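Local coordinates for Phi class glutathione transferase GSTF1 (Populus tremula x Populus tremuloides, PDB 4RI6), which probably conjugates glutathione to electrophilic compounds of the RX type, releasing a halide, as a glutathione transferase of the Phi class used in detoxification, at residues I24-V28 with Y80-K86; L117-F123 with Y175-T180. All coordinates share one frame; numbering follows the deposited sequence.

Contact 1 (I24-V28 with Y80-K86); sequences IEKDV and YADKGNK. Unlike the reference sequence in segment 80-86: Lys-86 (reference Arg).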
ATOM      1  N   ILE A  24      19.819   3.873  -5.037  1.00 22.25           N
ATOM      2  CA  ILE A  24      20.773   3.961  -6.139  1.00 22.29           C
ATOM      3  C   ILE A  24      20.280   4.951  -7.206  1.00 23.05           C
ATOM      4  O   ILE A  24      21.053   5.781  -7.683  1.00 24.22           O
ATOM      5  CB  ILE A  24      21.024   2.582  -6.750  1.00 22.39           C
ATOM      6  CG1 ILE A  24      21.766   1.696  -5.743  1.00 22.69           C
ATOM      7  CG2 ILE A  24      21.845   2.711  -8.023  1.00 22.74           C
ATOM      8  CD1 ILE A  24      21.749   0.209  -6.075  1.00 23.55           C
ATOM      9  N   GLU A  25      18.993   4.889  -7.547  1.00 23.34           N
ATOM     10  CA  GLU A  25      18.394   5.885  -8.424  1.00 23.78           C
ATOM     11  C   GLU A  25      18.577   7.285  -7.878  1.00 24.72           C
ATOM     12  O   GLU A  25      18.810   8.227  -8.637  1.00 26.36           O
ATOM     13  CB  GLU A  25      16.901   5.605  -8.612  1.00 24.09           C
ATOM     14  CG  GLU A  25      16.595   4.398  -9.500  1.00 25.44           C
ATOM     15  CD  GLU A  25      16.710   4.673 -11.004  1.00 26.38           C
ATOM     16  OE1 GLU A  25      16.599   5.843 -11.430  1.00 27.40           O
ATOM     17  OE2 GLU A  25      16.890   3.697 -11.763  1.00 25.97           O
ATOM     18  N   LYS A  26      18.456   7.428  -6.558  1.00 24.79           N
ATOM     19  CA  LYS A  26      18.555   8.748  -5.948  1.00 24.72           C
ATOM     20  C   LYS A  26      19.980   9.155  -5.600  1.00 26.72           C
ATOM     21  O   LYS A  26      20.178  10.235  -5.049  1.00 27.07           O
ATOM     22  CB  LYS A  26      17.684   8.813  -4.690  1.00 24.24           C
ATOM     23  CG  LYS A  26      16.209   8.677  -5.016  1.00 23.59           C
ATOM     24  CD  LYS A  26      15.700   9.762  -5.965  1.00 24.23           C
ATOM     25  CE  LYS A  26      15.971  11.175  -5.465  1.00 24.42           C
ATOM     26  NZ  LYS A  26      15.363  12.226  -6.337  1.00 24.16           N
ATOM     27  N   ASP A  27      20.955   8.305  -5.931  1.00 28.42           N
ATOM     28  CA  ASP A  27      22.368   8.599  -5.701  1.00 30.04           C
ATOM     29  C   ASP A  27      22.631   8.826  -4.213  1.00 29.45           C
ATOM     30  O   ASP A  27      23.421   9.680  -3.844  1.00 30.94           O
ATOM     31  CB  ASP A  27      22.776   9.831  -6.530  1.00 33.36           C
ATOM     32  CG  ASP A  27      24.269  10.100  -6.510  1.00 37.47           C
ATOM     33  OD1 ASP A  27      25.055   9.144  -6.342  1.00 38.40           O
ATOM     34  OD2 ASP A  27      24.643  11.291  -6.654  1.00 38.89           O
ATOM     35  N   VAL A  28      21.935   8.081  -3.358  1.00 28.40           N
ATOM     36  CA  VAL A  28      22.100   8.231  -1.920  1.00 29.31           C
ATOM     37  C   VAL A  28      23.038   7.166  -1.393  1.00 30.12           C
ATOM     38  O   VAL A  28      22.740   5.979  -1.494  1.00 30.39           O
ATOM     39  CB  VAL A  28      20.767   8.134  -1.192  1.00 28.88           C
ATOM     40  CG1 VAL A  28      20.974   8.245   0.313  1.00 28.92           C
ATOM     41  CG2 VAL A  28      19.845   9.224  -1.686  1.00 29.18           C
ATOM     42  N   TYR A  80      15.648  13.710  -0.663  1.00 27.93           N
ATOM     43  CA  TYR A  80      16.677  13.845  -1.679  1.00 26.80           C
ATOM     44  C   TYR A  80      16.061  14.192  -3.024  1.00 27.24           C
ATOM     45  O   TYR A  80      16.526  13.738  -4.064  1.00 25.49           O
ATOM     46  CB  TYR A  80      17.483  12.556  -1.789  1.00 26.80           C
ATOM     47  CG  TYR A  80      18.192  12.149  -0.517  1.00 26.21           C
ATOM     48  CD1 TYR A  80      19.391  12.734  -0.152  1.00 27.00           C
ATOM     49  CD2 TYR A  80      17.673  11.158   0.300  1.00 26.81           C
ATOM     50  CE1 TYR A  80      20.050  12.357   0.997  1.00 27.53           C
ATOM     51  CE2 TYR A  80      18.323  10.771   1.464  1.00 27.65           C
ATOM     52  CZ  TYR A  80      19.513  11.371   1.809  1.00 28.40           C
ATOM     53  OH  TYR A  80      20.176  10.993   2.965  1.00 30.68           O
ATOM     54  N   ALA A  81      14.997  14.989  -2.996  1.00 27.47           N
ATOM     55  CA  ALA A  81      14.287  15.366  -4.217  1.00 28.07           C
ATOM     56  C   ALA A  81      15.223  15.881  -5.301  1.00 29.38           C
ATOM     57  O   ALA A  81      15.065  15.533  -6.458  1.00 29.23           O
ATOM     58  CB  ALA A  81      13.228  16.421  -3.907  1.00 27.75           C
ATOM     59  N   ASP A  82      16.200  16.692  -4.916  1.00 30.70           N
ATOM     60  CA  ASP A  82      17.043  17.400  -5.883  1.00 34.10           C
ATOM     61  C   ASP A  82      18.277  16.599  -6.278  1.00 33.37           C
ATOM     62  O   ASP A  82      19.167  17.105  -6.963  1.00 34.77           O
ATOM     63  CB  ASP A  82      17.467  18.751  -5.302  1.00 38.77           C
ATOM     64  CG  ASP A  82      17.899  19.738  -6.367  1.00 43.51           C
ATOM     65  OD1 ASP A  82      17.403  19.641  -7.512  1.00 45.36           O
ATOM     66  OD2 ASP A  82      18.739  20.617  -6.059  1.00 45.34           O
ATOM     67  N   LYS A  83      18.308  15.341  -5.870  1.00 31.87           N
ATOM     68  CA  LYS A  83      19.479  14.490  -6.027  1.00 30.88           C
ATOM     69  C   LYS A  83      19.165  13.346  -6.989  1.00 27.91           C
ATOM     70  O   LYS A  83      18.010  12.911  -7.078  1.00 27.46           O
ATOM     71  CB  LYS A  83      19.893  13.945  -4.656  1.00 32.65           C
ATOM     72  CG  LYS A  83      21.353  13.677  -4.426  1.00 35.88           C
ATOM     73  CD  LYS A  83      21.547  13.217  -2.989  1.00 38.10           C
ATOM     74  CE  LYS A  83      22.897  12.556  -2.745  1.00 40.22           C
ATOM     75  NZ  LYS A  83      23.986  12.998  -3.665  1.00 41.61           N
ATOM     76  N   GLY A  84      20.185  12.867  -7.705  1.00 27.71           N
ATOM     77  CA  GLY A  84      20.045  11.687  -8.532  1.00 27.71           C
ATOM     78  C   GLY A  84      18.933  11.855  -9.533  1.00 27.99           C
ATOM     79  O   GLY A  84      18.807  12.910 -10.135  1.00 28.96           O
ATOM     80  N   ASN A  85      18.131  10.811  -9.707  1.00 27.15           N
ATOM     81  CA  ASN A  85      16.959  10.879 -10.564  1.00 26.44           C
ATOM     82  C   ASN A  85      15.881  11.766  -9.915  1.00 26.67           C
ATOM     83  O   ASN A  85      15.158  11.321  -9.027  1.00 25.61           O
ATOM     84  CB  ASN A  85      16.435   9.464 -10.819  1.00 26.57           C
ATOM     85  CG  ASN A  85      15.272   9.424 -11.797  1.00 27.11           C
ATOM     86  OD1 ASN A  85      14.721  10.450 -12.179  1.00 27.32           O
ATOM     87  ND2 ASN A  85      14.889   8.220 -12.193  1.00 27.39           N
ATOM     88  N   LYS A  86      15.772  13.008 -10.370  1.00 27.97           N
ATOM     89  CA  LYS A  86      14.849  13.959  -9.760  1.00 29.09           C
ATOM     90  C   LYS A  86      13.382  13.613 -10.000  1.00 28.55           C
ATOM     91  O   LYS A  86      12.517  13.986  -9.205  1.00 29.98           O
ATOM     92  CB  LYS A  86      15.116  15.369 -10.279  1.00 32.04           C
ATOM     93  CG  LYS A  86      16.529  15.847 -10.014  1.00 34.84           C
ATOM     94  CD  LYS A  86      16.656  17.340 -10.188  1.00 37.59           C
ATOM     95  CE  LYS A  86      18.099  17.781 -10.095  1.00 40.02           C
ATOM     96  NZ  LYS A  86      18.219  19.262 -10.095  1.00 42.05           N
TER
HETATM   97  O   HOH W   1      23.061  13.498  -7.644  1.00 33.29           O
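Lys-26 sends its long side chain into the loop 80-86, which curls round the ammonium group with its backbone carbonyls. NZ gives two short hydrogen bonds, to Lys-83 O at 2.8 Å, in that carbonyl's plane, and to Asn-85 O, also at 2.8 Å but 53° out of the plane. Tyr-80 O and Ala-81 O lie near enough for weak bonds only, so the three N-H groups are shared among four carbonyls. The bends at chi2 and chi3 (-59° and -55°) turn the chain back from a CB that points away from the loop; a long, flexible chain with a charged end suits this reach. Asn-85 joins the other end of the contact. Its backbone N bonds to Glu-25 O at 2.9 Å, and its ND2 meets Glu-25 OE1 at 3.0 Å, nearly straight and within the amide plane. The two side chains run alongside each other, and OE2 of the same carboxylate is held by Arg-202 and Ser-204. Val-28 supplies the apolar part: its CG2 sits over one face of the Tyr-80 ring in a CH-pi contact, 3.6 Å from the centroid. Between these, Asp-27 closes helix 14-25 in a Schellman motif; its OD2 forms a long salt bridge with Lys-83 NZ (3.5 Å) and takes a hydrogen bond from a water that in turn accepts one from Gly-84 N. Gly-84 has positive phi, and any side chain there would run into Glu-25 O and Lys-26 C. The contact thus ties the end of helix 14-25 to the loop leading from helix 69-79 towards helix 93-122. Within this contact the buried charge is met by carbonyls that the curl of the loop brings together, and is probably favoured by the nearby C-terminal end of helix 69-79.

Contact 2 (L117-F123 with Y175-T180); sequences LVHDLLF and YLVNST
Phe-123 turns the edge of its ring onto one face of Tyr-175 in a T-shaped pair, with planes at 84° and centroids 5.4 Å apart. Phe-123 CZ does the touching, 3.6 Å from Tyr-175 OH and 3.7 Å from Tyr-175 CZ, while Val-118 CG1 also lies at the phenylalanine edge, in its plane. Leu-122 CD1 reaches Tyr-175 CD1 at 3.7 Å, approaching the ring obliquely. Val-118 straddles two residues: CG1 lies by the Tyr-175 ring, and CG2 touches Tyr-175 CB and Leu-176 CG. Thr-180 offers its methyl CG2 to Leu-121 CD1 and Leu-122 CD1; chi1 of 79° swings OG1 back to bond to Leu-176 O at 2.7 Å. With an alanine in place of Tyr-175, Leu-12 O would probably lose its hydroxyl mate and a gap would open beside the Phe-123 edge and Leu-122 CD1. Side chains bridge helices 93-122 and 164-179 of the all-helical C-terminal domain, whose local axes come within 10.5 Å at 32°. Apolar and aromatic packing holds the contact; the hydroxyls of Tyr-175 and Thr-180 spend their hydrogen bonds on Leu-12 O and Leu-176 O, and not on the facing segment.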
ATOM      1  N   LEU A 117       3.189 -15.832  -4.917  1.00 19.11           N
ATOM      2  CA  LEU A 117       3.851 -16.754  -5.832  1.00 18.79           C
ATOM      3  C   LEU A 117       5.355 -16.826  -5.545  1.00 19.49           C
ATOM      4  O   LEU A 117       5.916 -17.915  -5.435  1.00 19.93           O
ATOM      5  CB  LEU A 117       3.600 -16.331  -7.283  1.00 19.88           C
ATOM      6  CG  LEU A 117       2.211 -16.618  -7.847  1.00 19.32           C
ATOM      7  CD1 LEU A 117       2.049 -15.878  -9.179  1.00 20.40           C
ATOM      8  CD2 LEU A 117       2.014 -18.125  -8.024  1.00 18.63           C
ATOM      9  N   VAL A 118       6.004 -15.675  -5.424  1.00 18.95           N
ATOM     10  CA  VAL A 118       7.437 -15.656  -5.125  1.00 19.33           C
ATOM     11  C   VAL A 118       7.722 -16.411  -3.838  1.00 19.74           C
ATOM     12  O   VAL A 118       8.668 -17.217  -3.776  1.00 19.65           O
ATOM     13  CB  VAL A 118       7.979 -14.212  -5.040  1.00 19.24           C
ATOM     14  CG1 VAL A 118       9.397 -14.186  -4.463  1.00 19.59           C
ATOM     15  CG2 VAL A 118       7.952 -13.576  -6.409  1.00 19.36           C
ATOM     16  N   HIS A 119       6.913 -16.174  -2.809  1.00 20.31           N
ATOM     17  CA  HIS A 119       7.150 -16.838  -1.546  1.00 20.91           C
ATOM     18  C   HIS A 119       6.959 -18.351  -1.658  1.00 20.76           C
ATOM     19  O   HIS A 119       7.816 -19.121  -1.241  1.00 21.39           O
ATOM     20  CB  HIS A 119       6.247 -16.297  -0.442  1.00 21.89           C
ATOM     21  CG  HIS A 119       6.497 -16.976   0.856  1.00 24.74           C
ATOM     22  ND1 HIS A 119       5.753 -18.046   1.291  1.00 27.07           N
ATOM     23  CD2 HIS A 119       7.502 -16.822   1.746  1.00 26.15           C
ATOM     24  CE1 HIS A 119       6.239 -18.473   2.442  1.00 27.40           C
ATOM     25  NE2 HIS A 119       7.307 -17.751   2.736  1.00 28.59           N
ATOM     26  N   ASP A 120       5.854 -18.789  -2.249  1.00 20.49           N
ATOM     27  CA  ASP A 120       5.560 -20.214  -2.266  1.00 21.69           C
ATOM     28  C   ASP A 120       6.535 -20.990  -3.137  1.00 23.03           C
ATOM     29  O   ASP A 120       6.865 -22.129  -2.826  1.00 24.10           O
ATOM     30  CB  ASP A 120       4.133 -20.456  -2.728  1.00 23.61           C
ATOM     31  CG  ASP A 120       3.110 -20.003  -1.698  1.00 25.78           C
ATOM     32  OD1 ASP A 120       3.494 -19.745  -0.529  1.00 26.77           O
ATOM     33  OD2 ASP A 120       1.919 -19.905  -2.045  1.00 27.53           O
ATOM     34  N   LEU A 121       7.008 -20.361  -4.214  1.00 22.64           N
ATOM     35  CA  LEU A 121       7.896 -21.036  -5.150  1.00 21.47           C
ATOM     36  C   LEU A 121       9.375 -20.956  -4.813  1.00 23.75           C
ATOM     37  O   LEU A 121      10.134 -21.822  -5.247  1.00 26.16           O
ATOM     38  CB  LEU A 121       7.709 -20.476  -6.561  1.00 20.63           C
ATOM     39  CG  LEU A 121       6.335 -20.695  -7.172  1.00 21.40           C
ATOM     40  CD1 LEU A 121       6.188 -19.861  -8.409  1.00 21.52           C
ATOM     41  CD2 LEU A 121       6.176 -22.162  -7.499  1.00 22.26           C
ATOM     42  N   LEU A 122       9.788 -19.936  -4.065  1.00 22.82           N
ATOM     43  CA  LEU A 122      11.212 -19.688  -3.836  1.00 22.54           C
ATOM     44  C   LEU A 122      11.655 -19.581  -2.384  1.00 23.32           C
ATOM     45  O   LEU A 122      12.858 -19.717  -2.116  1.00 24.86           O
ATOM     46  CB  LEU A 122      11.627 -18.408  -4.553  1.00 22.70           C
ATOM     47  CG  LEU A 122      11.445 -18.472  -6.072  1.00 23.23           C
ATOM     48  CD1 LEU A 122      11.655 -17.102  -6.677  1.00 22.74           C
ATOM     49  CD2 LEU A 122      12.379 -19.484  -6.700  1.00 24.65           C
ATOM     50  N   PHE A 123      10.716 -19.313  -1.470  1.00 23.78           N
ATOM     51  CA  PHE A 123      11.061 -19.051  -0.076  1.00 25.03           C
ATOM     52  C   PHE A 123      10.163 -19.733   0.927  1.00 28.51           C
ATOM     53  O   PHE A 123       9.958 -19.208   2.005  1.00 32.63           O
ATOM     54  CB  PHE A 123      11.042 -17.555   0.195  1.00 24.15           C
ATOM     55  CG  PHE A 123      12.000 -16.794  -0.639  1.00 23.67           C
ATOM     56  CD1 PHE A 123      13.357 -16.823  -0.342  1.00 24.68           C
ATOM     57  CD2 PHE A 123      11.562 -16.085  -1.747  1.00 24.00           C
ATOM     58  CE1 PHE A 123      14.248 -16.136  -1.116  1.00 25.58           C
ATOM     59  CE2 PHE A 123      12.457 -15.407  -2.538  1.00 25.02           C
ATOM     60  CZ  PHE A 123      13.806 -15.432  -2.223  1.00 25.80           C
ATOM     61  N   TYR A 175      11.910 -11.956  -9.764  1.00 19.36           N
ATOM     62  CA  TYR A 175      11.964 -13.325  -9.276  1.00 18.95           C
ATOM     63  C   TYR A 175      11.069 -14.230 -10.122  1.00 18.90           C
ATOM     64  O   TYR A 175      11.454 -15.353 -10.453  1.00 19.17           O
ATOM     65  CB  TYR A 175      11.556 -13.401  -7.805  1.00 19.04           C
ATOM     66  CG  TYR A 175      12.695 -13.265  -6.806  1.00 19.75           C
ATOM     67  CD1 TYR A 175      13.774 -14.128  -6.819  1.00 20.03           C
ATOM     68  CD2 TYR A 175      12.656 -12.288  -5.817  1.00 18.93           C
ATOM     69  CE1 TYR A 175      14.796 -14.000  -5.883  1.00 20.12           C
ATOM     70  CE2 TYR A 175      13.667 -12.156  -4.882  1.00 18.80           C
ATOM     71  CZ  TYR A 175      14.736 -13.025  -4.919  1.00 19.95           C
ATOM     72  OH  TYR A 175      15.762 -12.938  -4.001  1.00 20.90           O
ATOM     73  N   LEU A 176       9.880 -13.760 -10.478  1.00 18.09           N
ATOM     74  CA  LEU A 176       8.999 -14.591 -11.289  1.00 18.87           C
ATOM     75  C   LEU A 176       9.605 -14.840 -12.670  1.00 19.99           C
ATOM     76  O   LEU A 176       9.613 -15.974 -13.146  1.00 21.20           O
ATOM     77  CB  LEU A 176       7.609 -13.951 -11.422  1.00 18.81           C
ATOM     78  CG  LEU A 176       6.833 -13.952 -10.100  1.00 19.09           C
ATOM     79  CD1 LEU A 176       5.535 -13.189 -10.237  1.00 19.06           C
ATOM     80  CD2 LEU A 176       6.577 -15.396  -9.600  1.00 21.04           C
ATOM     81  N   VAL A 177      10.131 -13.798 -13.306  1.00 19.49           N
ATOM     82  CA  VAL A 177      10.658 -13.950 -14.667  1.00 21.13           C
ATOM     83  C   VAL A 177      11.909 -14.825 -14.711  1.00 22.04           C
ATOM     84  O   VAL A 177      12.061 -15.647 -15.613  1.00 24.06           O
ATOM     85  CB  VAL A 177      10.956 -12.566 -15.310  1.00 21.63           C
ATOM     86  CG1 VAL A 177      11.686 -12.699 -16.624  1.00 23.25           C
ATOM     87  CG2 VAL A 177       9.662 -11.820 -15.554  1.00 21.33           C
ATOM     88  N   ASN A 178      12.806 -14.652 -13.747  1.00 21.07           N
ATOM     89  CA  ASN A 178      14.144 -15.228 -13.868  1.00 22.74           C
ATOM     90  C   ASN A 178      14.396 -16.427 -12.985  1.00 22.99           C
ATOM     91  O   ASN A 178      15.391 -17.128 -13.177  1.00 24.83           O
ATOM     92  CB  ASN A 178      15.189 -14.166 -13.570  1.00 24.49           C
ATOM     93  CG  ASN A 178      15.146 -13.037 -14.552  1.00 27.00           C
ATOM     94  OD1 ASN A 178      14.978 -11.883 -14.174  1.00 28.08           O
ATOM     95  ND2 ASN A 178      15.265 -13.362 -15.827  1.00 27.35           N
ATOM     96  N   SER A 179      13.503 -16.671 -12.023  1.00 23.13           N
ATOM     97  CA  SER A 179      13.730 -17.754 -11.064  1.00 23.94           C
ATOM     98  C   SER A 179      12.559 -18.736 -10.933  1.00 23.85           C
ATOM     99  O   SER A 179      12.625 -19.660 -10.129  1.00 24.00           O
ATOM    100  CB  SER A 179      14.070 -17.162  -9.690  1.00 25.05           C
ATOM    101  OG  SER A 179      15.280 -16.415  -9.766  1.00 26.71           O
ATOM    102  N   THR A 180      11.507 -18.562 -11.730  1.00 23.13           N
ATOM    103  CA  THR A 180      10.393 -19.510 -11.739  1.00 22.61           C
ATOM    104  C   THR A 180      10.018 -19.828 -13.164  1.00 23.10           C
ATOM    105  O   THR A 180      10.575 -19.242 -14.091  1.00 24.53           O
ATOM    106  CB  THR A 180       9.159 -18.969 -11.012  1.00 21.81           C
ATOM    107  OG1 THR A 180       8.446 -18.058 -11.865  1.00 21.58           O
ATOM    108  CG2 THR A 180       9.559 -18.304  -9.703  1.00 22.47           C
TER

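The two contacts lie on opposite sides of the chain's centre, with centres about 30 Å apart and nearest atoms about 15 Å apart, so they do not touch. What joins them is helix 93-122: the loop of contact 1 leads into it, and contact 2 packs its last turns. Contact 1, a mainly polar junction, is away from the annotated sites. Contact 2 lies near the glutathione site: the side chains of Tyr-175 and the glutathione-binding Ser-13 are about 7 Å apart, and that of Phe-123 is about 7 Å from a bound glutathione and about 3 Å from MES, a buffer molecule probably from the crystallisation liquor, which may mark the pocket for the second substrate.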